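Local coordinates for protein dihydrodipicolinate synthase (Bacillus clausii KSM-K16, PDB 3E96) that probably catalyses the condensation of pyruvate with aspartate semialdehyde to 4-hydroxy-tetrahydrodipicolinate, acting as a TIM-barrel lyase that works through a Schiff base, at residues B[142-147]-B[152-157]; B[166-171]-B[201-206]; B[174-179]-B[189-194]. All blocks are in the same frame, centred on the assembly; numbering follows the deposited sequence.

Contact 1 (B[142-147]-B[152-157]); sequences VYFKDP and RVLVDL
Two side-chain torsions bring Phe144 and Leu154 together: the phenylalanine CG stands anti to its backbone N (chi1 -158°), carrying the ring out toward helix 152-157, while the leucine CG stands anti to its own carbonyl carbon and turns the forked end of the chain back toward the strand. A branched aliphatic group is thereby set squarely on an aromatic face. Leu154 CG lies 3.9 Å from the centroid of the Phe144 ring and only 4° off the ring normal, a well-centred CH-pi contact. The two methyls spread over the half of the ring nearest Phe144 CB, with Leu154 CD2 3.7 Å from Phe144 CD1 and Leu154 CD1 3.8 Å from Phe144 CD2. Val153 comes in obliquely, its CB 4.0 Å from Phe144 CE1. Two residues back along the strand, Val142 points to the same side and places its CG2 4.0 Å from Leu154 CD2, so that Leu154 CD2 touches both Val142 and Phe144. All four side chains are buried. Tyr143 between them points the other way; it is the predicted proton donor/acceptor, and its OH is hydrogen-bonded to Gly194 O. One face of the strand thus packs on a helix while the other serves the probable active site. With the two axes nearly antiparallel at 161°, this is the strand-to-helix half of a beta-alpha-beta crossover in a TIM barrel.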
ATOM      1  N   VAL B 142     -12.521  11.139   2.375  1.00 15.11           N
ATOM      2  CA  VAL B 142     -11.347  10.391   2.798  1.00 15.50           C
ATOM      3  C   VAL B 142     -11.773   8.955   3.092  1.00 15.80           C
ATOM      4  O   VAL B 142     -12.870   8.720   3.615  1.00 14.02           O
ATOM      5  CB  VAL B 142     -10.694  10.993   4.068  1.00 19.24           C
ATOM      6  CG1 VAL B 142     -10.248  12.430   3.798  1.00 17.27           C
ATOM      7  CG2 VAL B 142     -11.663  10.939   5.226  1.00 19.59           C
ATOM      8  N   TYR B 143     -10.920   8.002   2.724  1.00 14.05           N
ATOM      9  CA  TYR B 143     -11.182   6.588   2.966  1.00 13.89           C
ATOM     10  C   TYR B 143     -10.352   6.259   4.205  1.00 14.11           C
ATOM     11  O   TYR B 143      -9.125   6.185   4.144  1.00 15.50           O
ATOM     12  CB  TYR B 143     -10.722   5.731   1.780  1.00 16.18           C
ATOM     13  CG  TYR B 143     -11.355   4.355   1.773  1.00 19.36           C
ATOM     14  CD1 TYR B 143     -12.647   4.163   1.274  1.00 21.77           C
ATOM     15  CD2 TYR B 143     -10.685   3.255   2.301  1.00 20.63           C
ATOM     16  CE1 TYR B 143     -13.255   2.905   1.303  1.00 23.79           C
ATOM     17  CE2 TYR B 143     -11.282   1.994   2.336  1.00 22.07           C
ATOM     18  CZ  TYR B 143     -12.566   1.827   1.837  1.00 24.16           C
ATOM     19  OH  TYR B 143     -13.161   0.585   1.877  1.00 25.40           O
ATOM     20  N   PHE B 144     -11.039   6.065   5.324  1.00 13.69           N
ATOM     21  CA  PHE B 144     -10.417   5.813   6.624  1.00 12.61           C
ATOM     22  C   PHE B 144     -10.558   4.328   6.971  1.00 12.25           C
ATOM     23  O   PHE B 144     -11.648   3.877   7.319  1.00 12.76           O
ATOM     24  CB  PHE B 144     -11.146   6.678   7.656  1.00 11.40           C
ATOM     25  CG  PHE B 144     -10.363   6.952   8.902  1.00 11.33           C
ATOM     26  CD1 PHE B 144      -9.314   7.864   8.890  1.00 12.30           C
ATOM     27  CD2 PHE B 144     -10.692   6.317  10.092  1.00 11.51           C
ATOM     28  CE1 PHE B 144      -8.602   8.145  10.054  1.00 12.94           C
ATOM     29  CE2 PHE B 144      -9.990   6.585  11.261  1.00 12.45           C
ATOM     30  CZ  PHE B 144      -8.939   7.506  11.241  1.00 11.77           C
ATOM     31  N   LYS B 145      -9.461   3.577   6.897  1.00 12.26           N
ATOM     32  CA  LYS B 145      -9.539   2.142   7.151  1.00 13.21           C
ATOM     33  C   LYS B 145      -8.502   1.485   8.056  1.00 11.61           C
ATOM     34  O   LYS B 145      -8.525   0.265   8.212  1.00 12.11           O
ATOM     35  CB  LYS B 145      -9.538   1.394   5.818  1.00 16.88           C
ATOM     36  CG  LYS B 145      -8.202   1.430   5.092  1.00 18.98           C
ATOM     37  CD  LYS B 145      -8.242   0.498   3.892  1.00 24.05           C
ATOM     38  CE  LYS B 145      -6.880   0.324   3.260  1.00 25.86           C
ATOM     39  NZ  LYS B 145      -6.941  -0.692   2.163  1.00 26.21           N
ATOM     40  N   ASP B 146      -7.599   2.259   8.646  1.00 11.67           N
ATOM     41  CA  ASP B 146      -6.576   1.685   9.523  1.00 12.43           C
ATOM     42  C   ASP B 146      -6.983   1.790  11.001  1.00 12.68           C
ATOM     43  O   ASP B 146      -6.997   2.875  11.578  1.00 12.77           O
ATOM     44  CB  ASP B 146      -5.232   2.396   9.306  1.00 12.34           C
ATOM     45  CG  ASP B 146      -4.094   1.726  10.049  1.00 13.35           C
ATOM     46  OD1 ASP B 146      -4.367   0.846  10.891  1.00 14.59           O
ATOM     47  OD2 ASP B 146      -2.925   2.082   9.796  1.00 14.86           O
ATOM     48  N   PRO B 147      -7.309   0.653  11.636  1.00 12.35           N
ATOM     49  CA  PRO B 147      -7.711   0.679  13.046  1.00 12.85           C
ATOM     50  C   PRO B 147      -6.645   1.218  13.987  1.00 14.43           C
ATOM     51  O   PRO B 147      -6.955   1.649  15.097  1.00 15.21           O
ATOM     52  CB  PRO B 147      -8.044  -0.783  13.337  1.00 14.41           C
ATOM     53  CG  PRO B 147      -7.100  -1.518  12.437  1.00 16.36           C
ATOM     54  CD  PRO B 147      -7.198  -0.733  11.147  1.00 14.08           C
ATOM     55  N   ARG B 152      -9.643  10.372  16.196  1.00 16.74           N
ATOM     56  CA  ARG B 152      -9.422  11.789  16.478  1.00 19.19           C
ATOM     57  C   ARG B 152      -9.015  12.503  15.186  1.00 18.47           C
ATOM     58  O   ARG B 152      -9.280  13.695  15.011  1.00 17.53           O
ATOM     59  CB  ARG B 152      -8.325  11.954  17.535  1.00 21.98           C
ATOM     60  CG  ARG B 152      -7.968  13.399  17.846  1.00 28.74           C
ATOM     61  CD  ARG B 152      -9.162  14.161  18.407  1.00 34.24           C
ATOM     62  NE  ARG B 152      -8.838  15.561  18.664  1.00 38.77           N
ATOM     63  CZ  ARG B 152      -9.673  16.437  19.212  1.00 40.79           C
ATOM     64  NH1 ARG B 152     -10.895  16.059  19.567  1.00 43.14           N
ATOM     65  NH2 ARG B 152      -9.288  17.691  19.404  1.00 42.88           N
ATOM     66  N   VAL B 153      -8.361  11.769  14.288  1.00 15.59           N
ATOM     67  CA  VAL B 153      -7.943  12.326  13.005  1.00 14.93           C
ATOM     68  C   VAL B 153      -9.150  12.875  12.245  1.00 13.75           C
ATOM     69  O   VAL B 153      -9.078  13.942  11.634  1.00 14.82           O
ATOM     70  CB  VAL B 153      -7.254  11.253  12.125  1.00 14.30           C
ATOM     71  CG1 VAL B 153      -7.004  11.806  10.726  1.00 13.83           C
ATOM     72  CG2 VAL B 153      -5.947  10.815  12.765  1.00 14.00           C
ATOM     73  N   LEU B 154     -10.261  12.145  12.282  1.00 13.38           N
ATOM     74  CA  LEU B 154     -11.471  12.572  11.587  1.00 13.22           C
ATOM     75  C   LEU B 154     -12.096  13.777  12.284  1.00 15.06           C
ATOM     76  O   LEU B 154     -12.590  14.699  11.632  1.00 15.69           O
ATOM     77  CB  LEU B 154     -12.486  11.426  11.523  1.00 13.11           C
ATOM     78  CG  LEU B 154     -12.061  10.203  10.698  1.00 13.28           C
ATOM     79  CD1 LEU B 154     -13.143   9.127  10.779  1.00 13.12           C
ATOM     80  CD2 LEU B 154     -11.832  10.617   9.249  1.00 13.24           C
ATOM     81  N   VAL B 155     -12.079  13.761  13.611  1.00 15.33           N
ATOM     82  CA  VAL B 155     -12.630  14.870  14.380  1.00 16.76           C
ATOM     83  C   VAL B 155     -11.870  16.146  14.037  1.00 17.24           C
ATOM     84  O   VAL B 155     -12.463  17.214  13.895  1.00 17.76           O
ATOM     85  CB  VAL B 155     -12.513  14.610  15.896  1.00 18.14           C
ATOM     86  CG1 VAL B 155     -13.049  15.810  16.678  1.00 20.18           C
ATOM     87  CG2 VAL B 155     -13.286  13.354  16.266  1.00 17.82           C
ATOM     88  N   ASP B 156     -10.554  16.033  13.890  1.00 17.33           N
ATOM     89  CA  ASP B 156      -9.739  17.202  13.580  1.00 18.77           C
ATOM     90  C   ASP B 156      -9.834  17.679  12.134  1.00 18.96           C
ATOM     91  O   ASP B 156      -9.614  18.860  11.854  1.00 17.20           O
ATOM     92  CB  ASP B 156      -8.277  16.943  13.958  1.00 18.08           C
ATOM     93  CG  ASP B 156      -8.087  16.799  15.455  1.00 20.16           C
ATOM     94  OD1 ASP B 156      -8.936  17.319  16.204  1.00 21.48           O
ATOM     95  OD2 ASP B 156      -7.093  16.181  15.884  1.00 19.97           O
ATOM     96  N   LEU B 157     -10.168  16.775  11.219  1.00 16.93           N
ATOM     97  CA  LEU B 157     -10.300  17.137   9.810  1.00 16.89           C
ATOM     98  C   LEU B 157     -11.678  17.704   9.490  1.00 16.32           C
ATOM     99  O   LEU B 157     -11.827  18.497   8.560  1.00 17.07           O
ATOM    100  CB  LEU B 157     -10.062  15.916   8.915  1.00 15.71           C
ATOM    101  CG  LEU B 157      -8.649  15.371   8.725  1.00 17.47           C
ATOM    102  CD1 LEU B 157      -8.719  14.052   7.951  1.00 16.35           C
ATOM    103  CD2 LEU B 157      -7.806  16.382   7.972  1.00 17.00           C
TER

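Contact 2 (B[166-171]-B[201-206]); sequences VKYAIN and PFFWHA
Phe203 reaches from helix 200-206 to the end of strand 163-168 and crosses both Tyr168 and Asn171 at roughly right angles. Toward the tyrosine it presents CE2, which sits beside the edge of that ring, near its plane, 3.9 Å from Tyr168 CD2. Toward the asparagine the flat groups themselves stand perpendicular: amide and ring planes are 89° apart, and Asn171 OD1 comes obliquely to within 3.5 Å of Phe203 CE1. The asparagine CG is anti to its carbonyl carbon (chi1 -67°), a setting that brings the amide nearer the helix than the direction of its CB alone would. Two backbone oxygens also approach the ring, Tyr168 O at 3.6 Å from Phe203 CE2 and Ile170 O at 3.6 Å from Phe203 CZ. The outer atoms of one phenyl ring thus meet three oxygens, all of them obliquely. The stronger polar partners lie outside the pair: Asn171 OD1 is hydrogen-bonded to Thr195 OG1, and Tyr168 OH to Asp151 OD1. Lys167, the predicted Schiff-base residue, directly precedes Tyr168 on the strand. Around the contact, Phe176 of helix 173-180 meets the rings of both Phe203 and Tyr168, Cys193 of strand 190-193 touches Phe203, and Tyr168 shares backbone hydrogen bonding with Ile192 of that same strand, so helix 200-206 packs, through Phe203, against two adjoining barrel strands.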
ATOM      1  N   VAL B 166     -16.830  11.035   4.638  1.00 13.62           N
ATOM      2  CA  VAL B 166     -15.856  10.071   5.103  1.00 12.90           C
ATOM      3  C   VAL B 166     -16.365   8.671   4.806  1.00 13.57           C
ATOM      4  O   VAL B 166     -17.487   8.323   5.173  1.00 12.27           O
ATOM      5  CB  VAL B 166     -15.638  10.174   6.632  1.00 13.95           C
ATOM      6  CG1 VAL B 166     -14.751   9.028   7.111  1.00 13.07           C
ATOM      7  CG2 VAL B 166     -15.013  11.516   6.988  1.00 13.87           C
ATOM      8  N   LYS B 167     -15.555   7.882   4.113  1.00 12.83           N
ATOM      9  CA  LYS B 167     -15.920   6.504   3.847  1.00 14.42           C
ATOM     10  C   LYS B 167     -15.215   5.772   4.976  1.00 13.07           C
ATOM     11  O   LYS B 167     -14.016   5.504   4.904  1.00 13.86           O
ATOM     12  CB  LYS B 167     -15.401   6.052   2.479  1.00 16.17           C
ATOM     13  CG  LYS B 167     -16.213   6.633   1.328  1.00 21.73           C
ATOM     14  CD  LYS B 167     -15.763   6.105  -0.024  1.00 25.25           C
ATOM     15  CE  LYS B 167     -16.709   6.570  -1.127  1.00 27.26           C
ATOM     16  NZ  LYS B 167     -16.304   6.035  -2.454  1.00 30.80           N
ATOM     17  N   TYR B 168     -15.960   5.515   6.048  1.00 13.69           N
ATOM     18  CA  TYR B 168     -15.416   4.843   7.224  1.00 12.33           C
ATOM     19  C   TYR B 168     -15.325   3.361   6.903  1.00 10.95           C
ATOM     20  O   TYR B 168     -16.341   2.719   6.637  1.00 11.74           O
ATOM     21  CB  TYR B 168     -16.328   5.072   8.424  1.00 11.16           C
ATOM     22  CG  TYR B 168     -15.628   4.854   9.738  1.00 11.22           C
ATOM     23  CD1 TYR B 168     -14.799   5.840  10.281  1.00 11.58           C
ATOM     24  CD2 TYR B 168     -15.767   3.652  10.428  1.00 10.73           C
ATOM     25  CE1 TYR B 168     -14.124   5.629  11.483  1.00 11.78           C
ATOM     26  CE2 TYR B 168     -15.100   3.429  11.620  1.00 11.82           C
ATOM     27  CZ  TYR B 168     -14.280   4.416  12.148  1.00 12.08           C
ATOM     28  OH  TYR B 168     -13.618   4.179  13.335  1.00 11.97           O
ATOM     29  N   ALA B 169     -14.111   2.819   6.937  1.00 11.81           N
ATOM     30  CA  ALA B 169     -13.903   1.426   6.574  1.00 11.40           C
ATOM     31  C   ALA B 169     -13.290   0.541   7.650  1.00 12.14           C
ATOM     32  O   ALA B 169     -12.613  -0.444   7.344  1.00 12.76           O
ATOM     33  CB  ALA B 169     -13.069   1.359   5.297  1.00 10.11           C
ATOM     34  N   ILE B 170     -13.510   0.908   8.907  1.00 12.31           N
ATOM     35  CA  ILE B 170     -13.035   0.118  10.033  1.00 11.49           C
ATOM     36  C   ILE B 170     -14.324  -0.500  10.559  1.00 11.56           C
ATOM     37  O   ILE B 170     -15.227   0.215  10.996  1.00 11.02           O
ATOM     38  CB  ILE B 170     -12.402   1.003  11.124  1.00 10.88           C
ATOM     39  CG1 ILE B 170     -11.209   1.765  10.540  1.00 12.74           C
ATOM     40  CG2 ILE B 170     -11.960   0.140  12.303  1.00 11.76           C
ATOM     41  CD1 ILE B 170     -10.553   2.731  11.514  1.00 12.70           C
ATOM     42  N   ASN B 171     -14.424  -1.824  10.498  1.00  9.90           N
ATOM     43  CA  ASN B 171     -15.639  -2.494  10.943  1.00 10.68           C
ATOM     44  C   ASN B 171     -15.719  -2.655  12.448  1.00 11.68           C
ATOM     45  O   ASN B 171     -15.830  -3.759  12.976  1.00 11.04           O
ATOM     46  CB  ASN B 171     -15.782  -3.844  10.235  1.00 11.91           C
ATOM     47  CG  ASN B 171     -16.022  -3.683   8.744  1.00 13.72           C
ATOM     48  OD1 ASN B 171     -16.742  -2.771   8.319  1.00 14.24           O
ATOM     49  ND2 ASN B 171     -15.429  -4.562   7.940  1.00 12.45           N
ATOM     50  N   PRO B 201     -26.124  -2.482   6.785  1.00 12.90           N
ATOM     51  CA  PRO B 201     -27.233  -2.421   7.748  1.00 12.81           C
ATOM     52  C   PRO B 201     -26.795  -2.005   9.153  1.00 12.59           C
ATOM     53  O   PRO B 201     -27.473  -1.226   9.825  1.00 12.58           O
ATOM     54  CB  PRO B 201     -27.804  -3.840   7.715  1.00 12.52           C
ATOM     55  CG  PRO B 201     -27.486  -4.302   6.314  1.00 12.75           C
ATOM     56  CD  PRO B 201     -26.074  -3.796   6.120  1.00 12.25           C
ATOM     57  N   PHE B 202     -25.660  -2.533   9.588  1.00 11.17           N
ATOM     58  CA  PHE B 202     -25.126  -2.233  10.910  1.00 11.24           C
ATOM     59  C   PHE B 202     -24.638  -0.787  11.002  1.00 11.72           C
ATOM     60  O   PHE B 202     -24.904  -0.094  11.986  1.00 13.51           O
ATOM     61  CB  PHE B 202     -24.002  -3.217  11.217  1.00 12.16           C
ATOM     62  CG  PHE B 202     -24.414  -4.658  11.055  1.00 12.30           C
ATOM     63  CD1 PHE B 202     -25.160  -5.300  12.043  1.00 12.41           C
ATOM     64  CD2 PHE B 202     -24.100  -5.356   9.890  1.00 13.45           C
ATOM     65  CE1 PHE B 202     -25.594  -6.615  11.877  1.00 13.33           C
ATOM     66  CE2 PHE B 202     -24.530  -6.680   9.708  1.00 14.09           C
ATOM     67  CZ  PHE B 202     -25.279  -7.310  10.702  1.00 14.23           C
ATOM     68  N   PHE B 203     -23.921  -0.332   9.981  1.00 11.28           N
ATOM     69  CA  PHE B 203     -23.440   1.045   9.958  1.00 12.16           C
ATOM     70  C   PHE B 203     -24.630   1.998   9.891  1.00 12.19           C
ATOM     71  O   PHE B 203     -24.625   3.049  10.530  1.00 11.98           O
ATOM     72  CB  PHE B 203     -22.549   1.298   8.734  1.00 12.12           C
ATOM     73  CG  PHE B 203     -21.112   0.928   8.930  1.00 13.64           C
ATOM     74  CD1 PHE B 203     -20.746  -0.389   9.190  1.00 11.12           C
ATOM     75  CD2 PHE B 203     -20.115   1.901   8.831  1.00 13.30           C
ATOM     76  CE1 PHE B 203     -19.403  -0.738   9.347  1.00 14.20           C
ATOM     77  CE2 PHE B 203     -18.770   1.566   8.986  1.00 14.48           C
ATOM     78  CZ  PHE B 203     -18.411   0.242   9.246  1.00 12.47           C
ATOM     79  N   TRP B 204     -25.648   1.632   9.113  1.00 13.37           N
ATOM     80  CA  TRP B 204     -26.824   2.489   8.961  1.00 14.04           C
ATOM     81  C   TRP B 204     -27.483   2.760  10.305  1.00 14.87           C
ATOM     82  O   TRP B 204     -27.803   3.906  10.630  1.00 14.52           O
ATOM     83  CB  TRP B 204     -27.831   1.851   7.997  1.00 14.27           C
ATOM     84  CG  TRP B 204     -28.869   2.813   7.496  1.00 17.73           C
ATOM     85  CD1 TRP B 204     -30.025   3.182   8.124  1.00 20.03           C
ATOM     86  CD2 TRP B 204     -28.822   3.557   6.271  1.00 18.95           C
ATOM     87  NE1 TRP B 204     -30.703   4.110   7.362  1.00 20.91           N
ATOM     88  CE2 TRP B 204     -29.985   4.357   6.221  1.00 20.78           C
ATOM     89  CE3 TRP B 204     -27.909   3.622   5.210  1.00 18.76           C
ATOM     90  CZ2 TRP B 204     -30.258   5.217   5.148  1.00 21.84           C
ATOM     91  CZ3 TRP B 204     -28.181   4.477   4.143  1.00 21.30           C
ATOM     92  CH2 TRP B 204     -29.346   5.261   4.123  1.00 20.36           C
ATOM     93  N   HIS B 205     -27.681   1.700  11.085  1.00 14.08           N
ATOM     94  CA  HIS B 205     -28.284   1.818  12.409  1.00 16.31           C
ATOM     95  C   HIS B 205     -27.441   2.728  13.302  1.00 15.86           C
ATOM     96  O   HIS B 205     -27.972   3.454  14.147  1.00 16.56           O
ATOM     97  CB  HIS B 205     -28.404   0.435  13.056  1.00 17.92           C
ATOM     98  CG  HIS B 205     -28.777   0.473  14.505  1.00 20.35           C
ATOM     99  ND1 HIS B 205     -30.025   0.861  14.943  1.00 23.42           N
ATOM    100  CD2 HIS B 205     -28.058   0.194  15.617  1.00 21.96           C
ATOM    101  CE1 HIS B 205     -30.058   0.819  16.264  1.00 22.64           C
ATOM    102  NE2 HIS B 205     -28.877   0.416  16.697  1.00 22.06           N
ATOM    103  N   ALA B 206     -26.127   2.689  13.104  1.00 15.72           N
ATOM    104  CA  ALA B 206     -25.202   3.493  13.895  1.00 15.18           C
ATOM    105  C   ALA B 206     -25.002   4.935  13.415  1.00 16.06           C
ATOM    106  O   ALA B 206     -24.322   5.719  14.085  1.00 16.77           O
ATOM    107  CB  ALA B 206     -23.849   2.782  13.986  1.00 15.57           C
TER

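Contact 3 (B[174-179]-B[189-194]); sequences PRFAKV and IAWICG
Trp191 extends from strand 190-193 toward Phe176 and Val179, and its atoms meet them in turn. At the root, Trp191 CB lies 4.2 Å from Phe176 CZ. CG stands anti to the carbonyl carbon (chi1 -72°), a torsion that directs the indole toward helix 173-180. Along the benzo side, Trp191 CE3 is 3.9 Å from Phe176 CE1, part of an offset edge-to-face pair in which the phenyl edge is turned to the indole face: the six-membered ring centroids are 6.0 Å apart and the planes stand at 80°. Here the helix belongs to a beta-alpha-beta crossover of the TIM barrel, linking strand 163-168 to its parallel neighbour 190-193. Farther out the valine takes over: Trp191 CZ3 is 4.2 Å from Val179 CG1, Trp191 CH2 lies 4.0 Å from Val179 CG1 and 4.1 Å from Val179 CG2, and Trp191 CZ2 is 4.1 Å from the backbone O of Val179. An alanine in place of Trp191 would take away the indole and is likely to open a gap between helix and strand, with the Phe176 edge losing its aromatic face and the Val179 methyls losing their partner. The opposite indole face carries Ile189 CG2, 4.1 Å above the ring plane.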
ATOM      1  N   PRO B 174     -18.791   0.234  17.593  1.00 12.98           N
ATOM      2  CA  PRO B 174     -18.758   1.215  18.686  1.00 12.98           C
ATOM      3  C   PRO B 174     -17.903   2.421  18.301  1.00 12.98           C
ATOM      4  O   PRO B 174     -18.255   3.559  18.606  1.00 13.92           O
ATOM      5  CB  PRO B 174     -18.159   0.420  19.848  1.00 13.93           C
ATOM      6  CG  PRO B 174     -18.690  -0.963  19.591  1.00 14.12           C
ATOM      7  CD  PRO B 174     -18.456  -1.113  18.091  1.00 12.13           C
ATOM      8  N   ARG B 175     -16.780   2.175  17.624  1.00 13.40           N
ATOM      9  CA  ARG B 175     -15.918   3.275  17.196  1.00 12.54           C
ATOM     10  C   ARG B 175     -16.647   4.180  16.215  1.00 12.87           C
ATOM     11  O   ARG B 175     -16.620   5.405  16.344  1.00 12.41           O
ATOM     12  CB  ARG B 175     -14.648   2.758  16.514  1.00 14.31           C
ATOM     13  CG  ARG B 175     -13.521   2.397  17.452  1.00 14.39           C
ATOM     14  CD  ARG B 175     -12.271   1.998  16.667  1.00 15.02           C
ATOM     15  NE  ARG B 175     -11.621   3.127  15.994  1.00 14.00           N
ATOM     16  CZ  ARG B 175     -10.392   3.071  15.482  1.00 12.74           C
ATOM     17  NH1 ARG B 175      -9.694   1.944  15.564  1.00 12.14           N
ATOM     18  NH2 ARG B 175      -9.844   4.141  14.921  1.00 13.63           N
ATOM     19  N   PHE B 176     -17.291   3.573  15.223  1.00 10.97           N
ATOM     20  CA  PHE B 176     -18.013   4.340  14.221  1.00 12.08           C
ATOM     21  C   PHE B 176     -19.140   5.160  14.851  1.00 12.15           C
ATOM     22  O   PHE B 176     -19.267   6.356  14.587  1.00 12.63           O
ATOM     23  CB  PHE B 176     -18.580   3.411  13.136  1.00 11.37           C
ATOM     24  CG  PHE B 176     -19.429   4.123  12.119  1.00 12.60           C
ATOM     25  CD1 PHE B 176     -18.875   5.086  11.281  1.00 12.06           C
ATOM     26  CD2 PHE B 176     -20.796   3.882  12.049  1.00 13.24           C
ATOM     27  CE1 PHE B 176     -19.675   5.802  10.392  1.00 12.17           C
ATOM     28  CE2 PHE B 176     -21.604   4.590  11.166  1.00 12.51           C
ATOM     29  CZ  PHE B 176     -21.043   5.555  10.336  1.00 13.51           C
ATOM     30  N   ALA B 177     -19.946   4.526  15.697  1.00 12.38           N
ATOM     31  CA  ALA B 177     -21.054   5.233  16.338  1.00 13.18           C
ATOM     32  C   ALA B 177     -20.571   6.433  17.154  1.00 14.04           C
ATOM     33  O   ALA B 177     -21.231   7.478  17.187  1.00 14.21           O
ATOM     34  CB  ALA B 177     -21.842   4.278  17.231  1.00 13.26           C
ATOM     35  N   LYS B 178     -19.422   6.287  17.804  1.00 13.23           N
ATOM     36  CA  LYS B 178     -18.879   7.365  18.618  1.00 15.01           C
ATOM     37  C   LYS B 178     -18.309   8.522  17.794  1.00 15.33           C
ATOM     38  O   LYS B 178     -18.548   9.687  18.115  1.00 15.64           O
ATOM     39  CB  LYS B 178     -17.798   6.830  19.563  1.00 16.65           C
ATOM     40  CG  LYS B 178     -17.221   7.878  20.509  1.00 18.95           C
ATOM     41  CD  LYS B 178     -18.301   8.515  21.383  1.00 21.30           C
ATOM     42  CE  LYS B 178     -17.737   9.663  22.216  1.00 23.59           C
ATOM     43  NZ  LYS B 178     -18.786  10.300  23.068  1.00 24.72           N
ATOM     44  N   VAL B 179     -17.565   8.223  16.734  1.00 14.41           N
ATOM     45  CA  VAL B 179     -16.996   9.311  15.946  1.00 13.63           C
ATOM     46  C   VAL B 179     -18.094  10.118  15.253  1.00 13.67           C
ATOM     47  O   VAL B 179     -17.985  11.337  15.126  1.00 15.80           O
ATOM     48  CB  VAL B 179     -15.949   8.806  14.909  1.00 14.61           C
ATOM     49  CG1 VAL B 179     -16.629   8.039  13.778  1.00 14.99           C
ATOM     50  CG2 VAL B 179     -15.157  10.000  14.370  1.00 13.98           C
ATOM     51  N   ILE B 189     -20.861  16.295   7.555  1.00 26.67           N
ATOM     52  CA  ILE B 189     -20.074  15.241   6.934  1.00 22.54           C
ATOM     53  C   ILE B 189     -20.991  14.104   6.497  1.00 20.54           C
ATOM     54  O   ILE B 189     -21.846  13.659   7.263  1.00 17.35           O
ATOM     55  CB  ILE B 189     -19.033  14.669   7.930  1.00 25.69           C
ATOM     56  CG1 ILE B 189     -18.069  15.770   8.379  1.00 25.94           C
ATOM     57  CG2 ILE B 189     -18.284  13.507   7.294  1.00 24.92           C
ATOM     58  CD1 ILE B 189     -17.243  16.375   7.258  1.00 28.30           C
ATOM     59  N   ALA B 190     -20.836  13.649   5.261  1.00 16.86           N
ATOM     60  CA  ALA B 190     -21.638  12.533   4.790  1.00 15.03           C
ATOM     61  C   ALA B 190     -20.929  11.297   5.330  1.00 14.06           C
ATOM     62  O   ALA B 190     -19.767  11.063   5.007  1.00 13.73           O
ATOM     63  CB  ALA B 190     -21.663  12.498   3.267  1.00 15.52           C
ATOM     64  N   TRP B 191     -21.605  10.519   6.168  1.00 12.95           N
ATOM     65  CA  TRP B 191     -20.992   9.313   6.718  1.00 13.72           C
ATOM     66  C   TRP B 191     -21.356   8.119   5.853  1.00 14.23           C
ATOM     67  O   TRP B 191     -22.518   7.717   5.791  1.00 13.65           O
ATOM     68  CB  TRP B 191     -21.453   9.085   8.158  1.00 12.90           C
ATOM     69  CG  TRP B 191     -20.844  10.059   9.113  1.00 13.96           C
ATOM     70  CD1 TRP B 191     -21.465  11.119   9.721  1.00 15.01           C
ATOM     71  CD2 TRP B 191     -19.485  10.079   9.557  1.00 13.37           C
ATOM     72  NE1 TRP B 191     -20.567  11.796  10.518  1.00 15.42           N
ATOM     73  CE2 TRP B 191     -19.346  11.178  10.436  1.00 16.22           C
ATOM     74  CE3 TRP B 191     -18.366   9.273   9.299  1.00 14.81           C
ATOM     75  CZ2 TRP B 191     -18.131  11.490  11.058  1.00 16.55           C
ATOM     76  CZ3 TRP B 191     -17.155   9.587   9.919  1.00 15.92           C
ATOM     77  CH2 TRP B 191     -17.051  10.686  10.788  1.00 17.90           C
ATOM     78  N   ILE B 192     -20.348   7.553   5.195  1.00 13.30           N
ATOM     79  CA  ILE B 192     -20.539   6.426   4.285  1.00 13.58           C
ATOM     80  C   ILE B 192     -19.882   5.132   4.766  1.00 13.22           C
ATOM     81  O   ILE B 192     -18.721   5.129   5.170  1.00 12.32           O
ATOM     82  CB  ILE B 192     -19.947   6.776   2.896  1.00 14.95           C
ATOM     83  CG1 ILE B 192     -20.634   8.031   2.351  1.00 17.83           C
ATOM     84  CG2 ILE B 192     -20.121   5.604   1.922  1.00 14.50           C
ATOM     85  CD1 ILE B 192     -19.892   8.684   1.191  1.00 19.20           C
ATOM     86  N   CYS B 193     -20.627   4.032   4.725  1.00 12.41           N
ATOM     87  CA  CYS B 193     -20.060   2.746   5.115  1.00 12.06           C
ATOM     88  C   CYS B 193     -19.155   2.324   3.961  1.00 11.88           C
ATOM     89  O   CYS B 193     -19.637   2.030   2.867  1.00 13.60           O
ATOM     90  CB  CYS B 193     -21.155   1.702   5.308  1.00 10.90           C
ATOM     91  SG  CYS B 193     -20.503   0.027   5.515  1.00 12.65           S
ATOM     92  N   GLY B 194     -17.849   2.303   4.199  1.00 13.57           N
ATOM     93  CA  GLY B 194     -16.913   1.943   3.144  1.00 13.35           C
ATOM     94  C   GLY B 194     -16.668   0.458   2.968  1.00 14.17           C
ATOM     95  O   GLY B 194     -15.815   0.071   2.165  1.00 14.93           O
TER

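How the contacts relate
Following the chain, contact 1 closes a short loop first, folding helix 152-157 onto the end of strand 140-144. The chain then enters strand 163-168, where contact 2 opens; before it closes at 201-206, contact 3 opens and closes completely inside its loop, so contacts 2 and 3 nest, while contact 1 precedes both in series. None crosses another. Three successive parallel barrel strands are involved, and they are joined directly: Val142 O probably bonds Lys167 N, and, at the strand end, Tyr168 O probably bonds Gly194 N. Helix 152-157 meets helix 173-180 (Leu154 on Val179) and strand 190-193 (Leu154 on Trp191), and Arg175 NH1 probably bonds Pro147 O in the loop after strand 140-144.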